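Long-range contact in pectate lyase (Cellvibrio cellulosa, PDB 1GXM), which cleaves polygalacturonate by anti-beta-elimination, this chain being the catalytic module of a longer family 10 polysaccharide lyase: residues F132-D145 with E218-P230. Sequence-based numbering, arbitrary orientation. Where two conformers were deposited one is given.
Sequences FNDNGMAYALTVLD and ESVGVLAFLMTQP
Glu218 sets its CG anti to its own carbonyl carbon (chi1 -52°) and bends again at chi2, which curls the carboxylate up against the turn leading into helix 136-145; Phe225, with CG anti to the backbone N (chi1 165°), lays its ring against the middle of that helix. At the turn, the two carboxylate oxygens divide the work: OE2 of Glu218 takes the backbone N of Asp134 at 2.8 Å, and OE1 takes the N of Asn135 at 3.1 Å, both donors standing above the carboxylate plane. Beside this grip, Asn135 OD1 receives two waters, one also donating to Glu218 O, the other accepting from Gly221 N, so its amide oxygen joins these two backbone atoms through solvent. Further along, the helices run nearly parallel, axes 8.4 Å apart. Gly221 has no side chain to run into Asn135 OD1, which lets the backbones come this close; its CA meets Tyr139 CE1, while Ala138 CB comes within 3.4 Å of Gly221 O. One face of the Phe225 ring receives Leu141 CB, a CH-pi contact 3.9 Å from the centroid; Thr142 OG1, hydrogen-bonded back to Ala138 O, sits at the ring edge. At the far end, Gln229 NE2 reaches Asp145 OD1 at 3.0 Å in a nearly straight bond (172°), coming from above the carboxylate; both this acceptor and its other one, Thr228 OG1, lie near the amide plane, which should hold the amide's rotation. Asp145 OD2 pairs with Arg151 and accepts a water shared with Thr228 O. In this largely buried seam, carboxylates close both ends of a mostly apolar middle, their negative charge probably eased by backbone N-H groups at one end and Arg151 at the other.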
loop_
_atom_site.group_PDB
_atom_site.type_symbol
_atom_site.label_atom_id
_atom_site.label_comp_id
_atom_site.label_asym_id
_atom_site.label_seq_id
_atom_site.Cartn_x
_atom_site.Cartn_y
_atom_site.Cartn_z
ATOM N N PHE A 132 -5.875 -1.697 0.551
ATOM C CA PHE A 132 -4.859 -0.756 0.130
ATOM C C PHE A 132 -4.264 -0.008 1.296
ATOM O O PHE A 132 -3.161 0.483 1.208
ATOM C CB PHE A 132 -5.407 0.215 -0.904
ATOM C CG PHE A 132 -5.867 -0.459 -2.152
ATOM C CD1 PHE A 132 -4.973 -1.146 -2.941
ATOM C CD2 PHE A 132 -7.189 -0.435 -2.549
ATOM C CE1 PHE A 132 -5.376 -1.770 -4.089
ATOM C CE2 PHE A 132 -7.591 -1.073 -3.690
ATOM C CZ PHE A 132 -6.686 -1.727 -4.463
ATOM N N ASN A 133 -4.980 0.017 2.406
ATOM C CA ASN A 133 -4.548 0.634 3.636
ATOM C C ASN A 133 -3.124 0.301 3.976
ATOM O O ASN A 133 -2.701 -0.838 3.876
ATOM C CB ASN A 133 -5.444 0.157 4.775
ATOM C CG ASN A 133 -5.311 1.003 5.994
ATOM O OD1 ASN A 133 -5.733 2.154 5.998
ATOM N ND2 ASN A 133 -4.742 0.454 7.045
ATOM N N ASP A 134 -2.392 1.324 4.408
ATOM C CA ASP A 134 -0.986 1.197 4.777
ATOM C C ASP A 134 -0.144 0.599 3.664
ATOM O O ASP A 134 0.814 -0.122 3.895
ATOM C CB ASP A 134 -0.837 0.357 6.038
ATOM C CG ASP A 134 0.308 0.863 6.898
ATOM O OD1 ASP A 134 0.638 0.200 7.889
ATOM O OD2 ASP A 134 0.937 1.915 6.645
ATOM N N ASN A 135 -0.509 0.917 2.436
ATOM C CA ASN A 135 0.164 0.435 1.243
ATOM C C ASN A 135 0.215 -1.083 1.140
ATOM O O ASN A 135 1.041 -1.615 0.426
ATOM C CB ASN A 135 1.575 1.029 1.157
ATOM C CG ASN A 135 1.557 2.496 0.962
ATOM O OD1 ASN A 135 0.775 3.016 0.153
ATOM N ND2 ASN A 135 2.415 3.196 1.692
ATOM N N GLY A 136 -0.701 -1.773 1.802
ATOM C CA GLY A 136 -0.593 -3.214 1.904
ATOM C C GLY A 136 -0.647 -3.923 0.561
ATOM O O GLY A 136 0.297 -4.569 0.130
ATOM N N MET A 137 -1.777 -3.812 -0.119
ATOM C CA MET A 137 -1.919 -4.526 -1.364
ATOM C C MET A 137 -0.919 -4.037 -2.405
ATOM O O MET A 137 -0.320 -4.833 -3.114
ATOM C CB MET A 137 -3.339 -4.431 -1.892
ATOM C CG MET A 137 -3.548 -5.178 -3.178
ATOM S SD MET A 137 -5.288 -5.422 -3.526
ATOM C CE MET A 137 -5.153 -6.034 -5.169
ATOM N N ALA A 138 -0.763 -2.730 -2.534
ATOM C CA ALA A 138 0.106 -2.204 -3.562
ATOM C C ALA A 138 1.541 -2.637 -3.337
ATOM O O ALA A 138 2.234 -2.995 -4.281
ATOM C CB ALA A 138 0.025 -0.693 -3.630
ATOM N N TYR A 139 2.013 -2.615 -2.101
ATOM C CA TYR A 139 3.417 -2.918 -1.865
ATOM C C TYR A 139 3.620 -4.423 -1.855
ATOM O O TYR A 139 4.671 -4.878 -2.251
ATOM C CB TYR A 139 3.954 -2.242 -0.603
ATOM C CG TYR A 139 4.174 -0.745 -0.740
ATOM C CD1 TYR A 139 3.771 -0.021 -1.870
ATOM C CD2 TYR A 139 4.747 -0.049 0.305
ATOM C CE1 TYR A 139 3.968 1.362 -1.947
ATOM C CE2 TYR A 139 4.941 1.307 0.234
ATOM C CZ TYR A 139 4.546 2.009 -0.899
ATOM O OH TYR A 139 4.740 3.370 -0.969
ATOM N N ALA A 140 2.613 -5.193 -1.456
ATOM C CA ALA A 140 2.683 -6.655 -1.596
ATOM C C ALA A 140 2.821 -7.043 -3.062
ATOM O O ALA A 140 3.606 -7.911 -3.415
ATOM C CB ALA A 140 1.490 -7.313 -1.003
ATOM N N LEU A 141 2.036 -6.409 -3.917
ATOM C CA LEU A 141 2.134 -6.677 -5.341
ATOM C C LEU A 141 3.476 -6.251 -5.880
ATOM O O LEU A 141 4.004 -6.871 -6.786
ATOM C CB LEU A 141 1.006 -6.013 -6.129
ATOM C CG LEU A 141 -0.375 -6.555 -5.825
ATOM C CD1 LEU A 141 -1.405 -5.739 -6.529
ATOM C CD2 LEU A 141 -0.490 -8.011 -6.235
ATOM N N THR A 142 4.025 -5.168 -5.351
ATOM C CA THR A 142 5.340 -4.696 -5.759
ATOM C C THR A 142 6.393 -5.745 -5.418
ATOM O O THR A 142 7.263 -6.058 -6.231
ATOM C CB THR A 142 5.667 -3.370 -5.080
ATOM O OG1 THR A 142 4.730 -2.373 -5.516
ATOM C CG2 THR A 142 7.043 -2.826 -5.506
ATOM N N VAL A 143 6.313 -6.307 -4.222
ATOM C CA VAL A 143 7.248 -7.364 -3.828
ATOM C C VAL A 143 7.132 -8.528 -4.808
ATOM O O VAL A 143 8.145 -9.042 -5.313
ATOM C CB VAL A 143 6.989 -7.850 -2.400
ATOM C CG1 VAL A 143 7.847 -9.062 -2.106
ATOM C CG2 VAL A 143 7.270 -6.752 -1.398
ATOM N N LEU A 144 5.911 -8.972 -5.052
ATOM C CA LEU A 144 5.706 -10.105 -5.961
ATOM C C LEU A 144 6.201 -9.777 -7.360
ATOM O O LEU A 144 6.743 -10.630 -8.040
ATOM C CB LEU A 144 4.243 -10.540 -5.978
ATOM C CG LEU A 144 3.767 -11.153 -4.664
ATOM C CD1 LEU A 144 2.273 -11.349 -4.742
ATOM C CD2 LEU A 144 4.477 -12.457 -4.364
ATOM N N ASP A 145 6.006 -8.542 -7.794
ATOM C CA ASP A 145 6.486 -8.118 -9.103
ATOM C C ASP A 145 8.001 -8.094 -9.166
ATOM O O ASP A 145 8.575 -8.502 -10.156
ATOM C CB ASP A 145 5.933 -6.764 -9.466
ATOM C CG ASP A 145 6.387 -6.315 -10.809
ATOM O OD1 ASP A 145 5.900 -6.857 -11.836
ATOM O OD2 ASP A 145 7.231 -5.412 -10.911
ATOM N N GLU A 218 -3.717 6.475 0.352
ATOM C CA GLU A 218 -3.346 5.153 -0.158
ATOM C C GLU A 218 -3.282 5.094 -1.661
ATOM O O GLU A 218 -2.672 4.188 -2.212
ATOM C CB GLU A 218 -4.291 4.058 0.359
ATOM C CG GLU A 218 -4.468 4.048 1.863
ATOM C CD GLU A 218 -3.196 3.830 2.651
ATOM O OE1 GLU A 218 -2.141 3.508 2.085
ATOM O OE2 GLU A 218 -3.284 3.953 3.875
ATOM N N SER A 219 -3.899 6.047 -2.336
ATOM C CA SER A 219 -3.939 5.978 -3.781
ATOM C C SER A 219 -2.577 6.254 -4.399
ATOM O O SER A 219 -2.322 5.820 -5.497
ATOM C CB SER A 219 -4.998 6.905 -4.322
ATOM O OG SER A 219 -6.274 6.410 -3.990
ATOM N N VAL A 220 -1.684 6.918 -3.670
ATOM C CA VAL A 220 -0.320 7.170 -4.135
ATOM C C VAL A 220 0.395 5.856 -4.415
ATOM O O VAL A 220 0.940 5.632 -5.494
ATOM C CB VAL A 220 0.474 7.946 -3.084
ATOM C CG1 VAL A 220 1.933 8.098 -3.494
ATOM C CG2 VAL A 220 -0.175 9.299 -2.819
ATOM N N GLY A 221 0.365 4.955 -3.442
ATOM C CA GLY A 221 1.067 3.699 -3.576
ATOM C C GLY A 221 0.475 2.828 -4.655
ATOM O O GLY A 221 1.184 2.057 -5.298
ATOM N N VAL A 222 -0.833 2.905 -4.834
ATOM C CA VAL A 222 -1.475 2.122 -5.895
ATOM C C VAL A 222 -0.954 2.607 -7.246
ATOM O O VAL A 222 -0.585 1.826 -8.112
ATOM C CB VAL A 222 -2.997 2.248 -5.843
ATOM C CG1 VAL A 222 -3.613 1.466 -6.991
ATOM C CG2 VAL A 222 -3.551 1.726 -4.531
ATOM N N LEU A 223 -0.930 3.917 -7.434
ATOM C CA LEU A 223 -0.367 4.484 -8.655
ATOM C C LEU A 223 1.095 4.111 -8.841
ATOM O O LEU A 223 1.531 3.768 -9.925
ATOM C CB LEU A 223 -0.550 5.993 -8.679
ATOM C CG LEU A 223 -2.001 6.410 -8.818
ATOM C CD1 LEU A 223 -2.175 7.901 -8.522
ATOM C CD2 LEU A 223 -2.577 6.102 -10.187
ATOM N N ALA A 224 1.853 4.166 -7.766
ATOM C CA ALA A 224 3.259 3.821 -7.831
ATOM C C ALA A 224 3.401 2.362 -8.274
ATOM O O ALA A 224 4.220 2.044 -9.134
ATOM C CB ALA A 224 3.905 4.044 -6.492
ATOM N N PHE A 225 2.611 1.464 -7.702
ATOM C CA PHE A 225 2.636 0.081 -8.156
ATOM C C PHE A 225 2.283 -0.034 -9.637
ATOM O O PHE A 225 2.959 -0.727 -10.387
ATOM C CB PHE A 225 1.692 -0.815 -7.364
ATOM C CG PHE A 225 1.473 -2.108 -8.048
ATOM C CD1 PHE A 225 2.494 -3.030 -8.140
ATOM C CD2 PHE A 225 0.295 -2.339 -8.723
ATOM C CE1 PHE A 225 2.318 -4.189 -8.882
ATOM C CE2 PHE A 225 0.128 -3.474 -9.463
ATOM C CZ PHE A 225 1.136 -4.407 -9.519
ATOM N N LEU A 226 1.217 0.618 -10.062
ATOM C CA LEU A 226 0.837 0.552 -11.472
ATOM C C LEU A 226 1.936 1.033 -12.373
ATOM O O LEU A 226 2.107 0.498 -13.465
ATOM C CB LEU A 226 -0.440 1.320 -11.750
ATOM C CG LEU A 226 -1.715 0.686 -11.221
ATOM C CD1 LEU A 226 -2.855 1.671 -11.501
ATOM C CD2 LEU A 226 -2.017 -0.676 -11.817
ATOM N N MET A 227 2.696 2.015 -11.920
ATOM C CA MET A 227 3.780 2.573 -12.680
ATOM C C MET A 227 4.989 1.635 -12.780
ATOM O O MET A 227 5.887 1.915 -13.567
ATOM C CB MET A 227 4.165 3.935 -12.113
ATOM C CG MET A 227 3.114 4.964 -12.413
ATOM S SD MET A 227 3.329 6.516 -11.578
ATOM C CE MET A 227 4.321 7.435 -12.735
ATOM N N THR A 228 5.010 0.544 -12.016
ATOM C CA THR A 228 6.049 -0.470 -12.174
ATOM C C THR A 228 5.677 -1.464 -13.283
ATOM O O THR A 228 6.516 -2.257 -13.697
ATOM C CB THR A 228 6.311 -1.292 -10.887
ATOM O OG1 THR A 228 5.184 -2.150 -10.621
ATOM C CG2 THR A 228 6.540 -0.412 -9.628
ATOM N N GLN A 229 4.421 -1.465 -13.707
ATOM C CA GLN A 229 3.915 -2.461 -14.646
ATOM C C GLN A 229 4.126 -2.046 -16.085
ATOM O O GLN A 229 4.300 -0.863 -16.382
ATOM C CB GLN A 229 2.431 -2.707 -14.386
ATOM C CG GLN A 229 2.184 -3.290 -13.026
ATOM C CD GLN A 229 2.959 -4.594 -12.863
ATOM O OE1 GLN A 229 2.626 -5.584 -13.507
ATOM N NE2 GLN A 229 4.014 -4.580 -12.062
ATOM N N PRO A 230 4.143 -3.031 -16.990
ATOM C CA PRO A 230 4.098 -2.696 -18.408
ATOM C C PRO A 230 2.930 -1.767 -18.653
ATOM O O PRO A 230 1.806 -2.075 -18.259
ATOM C CB PRO A 230 3.880 -4.054 -19.082
ATOM C CG PRO A 230 4.433 -5.052 -18.150
ATOM C CD PRO A 230 4.167 -4.489 -16.784
HETATM O O HOH W 1 -1.062 2.079 -1.631
HETATM O O HOH W 2 0.288 5.494 -0.627
HETATM O O HOH W 3 7.297 -4.800 -13.578
#